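Local structure of bifunctional GH43-CE protein (Bacteroides eggerthii, 6MLY) at residues S399-K411 against I419-E431. The protein is a bifunctional enzyme of gut Bacteroides that joins a family 43 glycoside hydrolase, probably a xylan beta-xylosidase, to a carbohydrate esterase. Residues are numbered along the deposited sequence; the frame is centred on the assembly and turned at random.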
loop_
_atom_site.group_PDB
_atom_site.type_symbol
_atom_site.label_atom_id
_atom_site.label_comp_id
_atom_site.label_asym_id
_atom_site.label_seq_id
_atom_site.Cartn_x
_atom_site.Cartn_y
_atom_site.Cartn_z
ATOM N N SER A 399 -4.373 -5.802 -8.166
ATOM C CA SER A 399 -4.909 -4.844 -7.193
ATOM C C SER A 399 -4.522 -5.241 -5.764
ATOM O O SER A 399 -4.456 -6.420 -5.441
ATOM C CB SER A 399 -6.406 -4.714 -7.322
ATOM O OG SER A 399 -6.959 -4.048 -6.191
ATOM N N LEU A 400 -4.243 -4.227 -4.936
ATOM C CA LEU A 400 -4.345 -4.328 -3.491
ATOM C C LEU A 400 -5.764 -3.889 -3.128
ATOM O O LEU A 400 -6.116 -2.724 -3.314
ATOM C CB LEU A 400 -3.284 -3.447 -2.823
ATOM C CG LEU A 400 -1.838 -3.788 -3.182
ATOM C CD1 LEU A 400 -0.865 -2.788 -2.579
ATOM C CD2 LEU A 400 -1.479 -5.198 -2.747
ATOM N N PHE A 401 -6.567 -4.846 -2.640
ATOM C CA PHE A 401 -8.017 -4.787 -2.771
ATOM C C PHE A 401 -8.706 -4.648 -1.407
ATOM O O PHE A 401 -8.619 -5.536 -0.559
ATOM C CB PHE A 401 -8.515 -6.026 -3.517
ATOM C CG PHE A 401 -10.006 -6.063 -3.732
ATOM C CD1 PHE A 401 -10.586 -5.378 -4.789
ATOM C CD2 PHE A 401 -10.828 -6.785 -2.878
ATOM C CE1 PHE A 401 -11.957 -5.409 -4.986
ATOM C CE2 PHE A 401 -12.200 -6.820 -3.077
ATOM C CZ PHE A 401 -12.762 -6.134 -4.130
ATOM N N GLN A 402 -9.376 -3.504 -1.221
ATOM C CA GLN A 402 -10.490 -3.353 -0.284
ATOM C C GLN A 402 -11.397 -2.214 -0.786
ATOM O O GLN A 402 -11.536 -2.036 -1.994
ATOM C CB GLN A 402 -9.992 -3.155 1.149
ATOM C CG GLN A 402 -10.988 -3.668 2.184
ATOM C CD GLN A 402 -10.620 -3.271 3.589
ATOM O OE1 GLN A 402 -9.516 -3.534 4.052
ATOM N NE2 GLN A 402 -11.552 -2.641 4.283
ATOM N N ARG A 403 -12.037 -1.470 0.126
ATOM C CA ARG A 403 -12.883 -0.341 -0.234
ATOM C C ARG A 403 -11.989 0.769 -0.786
ATOM O O ARG A 403 -12.249 1.304 -1.857
ATOM C CB ARG A 403 -13.668 0.168 0.977
ATOM C CG ARG A 403 -14.495 1.418 0.712
ATOM C CD ARG A 403 -14.936 2.080 2.004
ATOM N NE ARG A 403 -16.006 3.048 1.796
ATOM C CZ ARG A 403 -17.307 2.774 1.869
ATOM N NH1 ARG A 403 -17.719 1.559 2.196
ATOM N NH2 ARG A 403 -18.193 3.722 1.618
ATOM N N LYS A 404 -10.947 1.089 -0.012
ATOM C CA LYS A 404 -9.878 1.981 -0.401
ATOM C C LYS A 404 -8.780 1.156 -1.076
ATOM O O LYS A 404 -7.779 0.813 -0.449
ATOM C CB LYS A 404 -9.371 2.733 0.832
ATOM C CG LYS A 404 -10.441 3.557 1.532
ATOM C CD LYS A 404 -9.894 4.635 2.432
ATOM C CE LYS A 404 -10.979 5.545 2.965
ATOM N NZ LYS A 404 -10.436 6.513 3.946
ATOM N N TYR A 405 -8.994 0.858 -2.363
ATOM C CA TYR A 405 -8.175 -0.079 -3.139
ATOM C C TYR A 405 -7.108 0.682 -3.927
ATOM O O TYR A 405 -7.108 1.909 -3.947
ATOM C CB TYR A 405 -9.046 -0.890 -4.105
ATOM C CG TYR A 405 -9.905 -0.069 -5.032
ATOM C CD1 TYR A 405 -11.245 0.147 -4.753
ATOM C CD2 TYR A 405 -9.389 0.496 -6.190
ATOM C CE1 TYR A 405 -12.048 0.900 -5.593
ATOM C CE2 TYR A 405 -10.180 1.251 -7.042
ATOM C CZ TYR A 405 -11.517 1.453 -6.744
ATOM O OH TYR A 405 -12.319 2.191 -7.565
ATOM N N GLY A 406 -6.224 -0.080 -4.584
ATOM C CA GLY A 406 -5.256 0.434 -5.546
ATOM C C GLY A 406 -5.067 -0.535 -6.699
ATOM O O GLY A 406 -4.781 -1.698 -6.474
ATOM N N GLN A 407 -5.222 -0.036 -7.933
ATOM C CA GLN A 407 -5.130 -0.839 -9.157
ATOM C C GLN A 407 -3.816 -0.541 -9.881
ATOM O O GLN A 407 -3.156 0.448 -9.596
ATOM C CB GLN A 407 -6.308 -0.540 -10.086
ATOM C CG GLN A 407 -7.651 -0.968 -9.511
ATOM C CD GLN A 407 -8.818 -0.541 -10.368
ATOM O OE1 GLN A 407 -8.990 0.640 -10.681
ATOM N NE2 GLN A 407 -9.647 -1.507 -10.734
ATOM N N VAL A 408 -3.456 -1.442 -10.797
ATOM C CA VAL A 408 -2.439 -1.221 -11.820
ATOM C C VAL A 408 -2.673 -2.259 -12.922
ATOM O O VAL A 408 -2.638 -3.464 -12.643
ATOM C CB VAL A 408 -1.004 -1.294 -11.262
ATOM C CG1 VAL A 408 -0.644 -2.679 -10.743
ATOM C CG2 VAL A 408 0.014 -0.840 -12.297
ATOM N N GLY A 409 -2.933 -1.791 -14.151
ATOM C CA GLY A 409 -3.358 -2.670 -15.243
ATOM C C GLY A 409 -3.384 -1.984 -16.599
ATOM O O GLY A 409 -3.106 -0.789 -16.720
ATOM N N VAL A 410 -3.735 -2.771 -17.622
ATOM C CA VAL A 410 -3.821 -2.327 -19.005
ATOM C C VAL A 410 -5.281 -2.001 -19.331
ATOM O O VAL A 410 -6.094 -2.893 -19.533
ATOM C CB VAL A 410 -3.253 -3.395 -19.961
ATOM C CG1 VAL A 410 -3.582 -3.096 -21.418
ATOM C CG2 VAL A 410 -1.753 -3.560 -19.772
ATOM N N LYS A 411 -5.594 -0.705 -19.377
ATOM C CA LYS A 411 -6.889 -0.202 -19.826
ATOM C C LYS A 411 -6.797 0.095 -21.329
ATOM O O LYS A 411 -5.715 0.386 -21.831
ATOM C CB LYS A 411 -7.252 1.038 -19.003
ATOM C CG LYS A 411 -8.669 1.573 -19.175
ATOM C CD LYS A 411 -8.876 2.932 -18.518
ATOM C CE LYS A 411 -8.888 2.890 -17.000
ATOM N NZ LYS A 411 -10.252 2.664 -16.466
ATOM N N ILE A 419 -0.918 1.400 -19.979
ATOM C CA ILE A 419 -0.640 0.959 -18.622
ATOM C C ILE A 419 -1.064 2.088 -17.676
ATOM O O ILE A 419 -0.706 3.235 -17.899
ATOM C CB ILE A 419 0.847 0.596 -18.448
ATOM C CG1 ILE A 419 1.252 -0.573 -19.350
ATOM C CG2 ILE A 419 1.155 0.324 -16.981
ATOM C CD1 ILE A 419 2.730 -0.887 -19.324
ATOM N N VAL A 420 -1.819 1.745 -16.627
ATOM C CA VAL A 420 -2.483 2.731 -15.767
ATOM C C VAL A 420 -2.419 2.258 -14.305
ATOM O O VAL A 420 -2.495 1.065 -14.028
ATOM C CB VAL A 420 -3.940 2.954 -16.230
ATOM C CG1 VAL A 420 -4.767 3.711 -15.203
ATOM C CG2 VAL A 420 -4.008 3.650 -17.581
ATOM N N MET A 421 -2.245 3.219 -13.387
ATOM C CA MET A 421 -2.518 3.048 -11.969
ATOM C C MET A 421 -3.730 3.903 -11.598
ATOM O O MET A 421 -3.877 5.020 -12.079
ATOM C CB MET A 421 -1.351 3.487 -11.080
ATOM C CG MET A 421 -1.821 3.867 -9.678
ATOM S SD MET A 421 -0.519 4.211 -8.481
ATOM C CE MET A 421 -1.385 3.790 -6.965
ATOM N N VAL A 422 -4.559 3.370 -10.698
ATOM C CA VAL A 422 -5.641 4.099 -10.062
ATOM C C VAL A 422 -5.413 4.047 -8.545
ATOM O O VAL A 422 -4.897 3.051 -8.021
ATOM C CB VAL A 422 -7.010 3.517 -10.465
ATOM C CG1 VAL A 422 -8.160 4.180 -9.721
ATOM C CG2 VAL A 422 -7.240 3.592 -11.968
ATOM N N ASN A 423 -5.792 5.131 -7.854
ATOM C CA ASN A 423 -5.781 5.197 -6.392
ATOM C C ASN A 423 -7.199 5.520 -5.902
ATOM O O ASN A 423 -7.668 6.648 -6.053
ATOM C CB ASN A 423 -4.755 6.208 -5.877
ATOM C CG ASN A 423 -4.713 6.302 -4.367
ATOM O OD1 ASN A 423 -5.731 6.562 -3.731
ATOM N ND2 ASN A 423 -3.537 6.113 -3.788
ATOM N N GLY A 424 -7.852 4.517 -5.295
ATOM C CA GLY A 424 -9.241 4.609 -4.830
ATOM C C GLY A 424 -9.365 4.863 -3.333
ATOM O O GLY A 424 -10.397 4.536 -2.750
ATOM N N GLU A 425 -8.331 5.456 -2.717
ATOM C CA GLU A 425 -8.358 5.868 -1.306
ATOM C C GLU A 425 -9.603 6.717 -1.038
ATOM O O GLU A 425 -10.398 6.397 -0.157
ATOM C CB GLU A 425 -7.121 6.687 -0.932
ATOM C CG GLU A 425 -5.896 5.843 -0.649
ATOM C CD GLU A 425 -4.716 6.628 -0.107
ATOM O OE1 GLU A 425 -4.924 7.456 0.805
ATOM O OE2 GLU A 425 -3.592 6.407 -0.597
ATOM N N ASN A 426 -9.739 7.804 -1.807
ATOM C CA ASN A 426 -10.878 8.723 -1.731
ATOM C C ASN A 426 -12.062 8.105 -2.492
ATOM O O ASN A 426 -11.912 7.066 -3.149
ATOM C CB ASN A 426 -10.496 10.118 -2.243
ATOM C CG ASN A 426 -9.635 10.893 -1.266
ATOM O OD1 ASN A 426 -10.144 11.484 -0.314
ATOM N ND2 ASN A 426 -8.334 10.912 -1.502
ATOM N N GLU A 427 -13.229 8.760 -2.401
ATOM C CA GLU A 427 -14.515 8.201 -2.863
ATOM C C GLU A 427 -14.430 7.884 -4.362
ATOM O O GLU A 427 -14.645 6.740 -4.766
ATOM C CB GLU A 427 -15.693 9.145 -2.593
ATOM C CG GLU A 427 -15.705 9.764 -1.204
ATOM C CD GLU A 427 -15.192 11.194 -1.145
ATOM O OE1 GLU A 427 -14.198 11.508 -1.847
ATOM O OE2 GLU A 427 -15.794 11.996 -0.407
ATOM N N THR A 428 -14.116 8.904 -5.169
ATOM C CA THR A 428 -13.945 8.738 -6.607
ATOM C C THR A 428 -12.557 8.160 -6.876
ATOM O O THR A 428 -11.572 8.613 -6.292
ATOM C CB THR A 428 -14.161 10.058 -7.359
ATOM O OG1 THR A 428 -13.262 11.040 -6.840
ATOM C CG2 THR A 428 -15.581 10.567 -7.252
ATOM N N PRO A 429 -12.438 7.124 -7.740
ATOM C CA PRO A 429 -11.129 6.630 -8.166
ATOM C C PRO A 429 -10.360 7.688 -8.978
ATOM O O PRO A 429 -10.962 8.541 -9.641
ATOM C CB PRO A 429 -11.439 5.369 -8.995
ATOM C CG PRO A 429 -12.900 5.500 -9.390
ATOM C CD PRO A 429 -13.549 6.348 -8.314
ATOM N N ALA A 430 -9.027 7.618 -8.900
ATOM C CA ALA A 430 -8.142 8.623 -9.440
ATOM C C ALA A 430 -7.031 7.951 -10.258
ATOM O O ALA A 430 -6.134 7.319 -9.687
ATOM C CB ALA A 430 -7.581 9.442 -8.302
ATOM N N GLU A 431 -7.108 8.088 -11.590
ATOM C CA GLU A 431 -6.019 7.683 -12.483
ATOM C C GLU A 431 -4.881 8.692 -12.295
ATOM O O GLU A 431 -5.066 9.884 -12.514
ATOM C CB GLU A 431 -6.479 7.552 -13.942
ATOM C CG GLU A 431 -7.509 8.580 -14.392
ATOM C CD GLU A 431 -7.731 8.657 -15.896
ATOM O OE1 GLU A 431 -7.718 7.594 -16.557
ATOM O OE2 GLU A 431 -7.917 9.782 -16.407
#
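Gly-409 and Val-420 bond to each other twice through their backbones. Gly-409 N reaches Val-420 O at 2.9 Å, and Val-420 N returns to Gly-409 O at 2.8 Å. Further along, Gln-407 N gives to Val-422 O at 3.1 Å; the return bond is weak. Val-408 CA adds a CA-H...O contact to Val-420 O. Next along, Gly-424 N bonds Tyr-405 O at 3.0 Å. A chi1 of 55° sets CG of Tyr-405 between the backbone N and the carbonyl carbon and brings the ring back to Gly-424. Gly-424 CA then lies over one ring face, near its rim, and the hydroxyl touches Pro-429 CB. Gln-407 lies alongside Val-422, its OE1 against Val-422 CB; Gln-407 NE2 has a weak bond to Tyr-494. Asn-423 OD1 accepts from Glu-425 N at 3.0 Å, an Asx turn. Asn-423 ND2 gives to Glu-425 OE2 from above the carboxylate plane, and to Asn-473. Lys-476 N also bonds Glu-425 OE2. The extended chain of Lys-404 runs alongside Glu-425 O, and its NZ bonds Gln-478. Cut back to an alanine here, the chain is gone, which is likely to uncover Glu-425 O and leave Gln-478 OE1 without this donor. Val-408, Val-410, Ile-419 and Met-421 face strands 441-449 and 456-462 of the second sheet. This is an antiparallel beta hairpin in the beta-sandwich of a concanavalin A-like domain, as found C-terminal to the catalytic domain in GH43 beta-xylosidases.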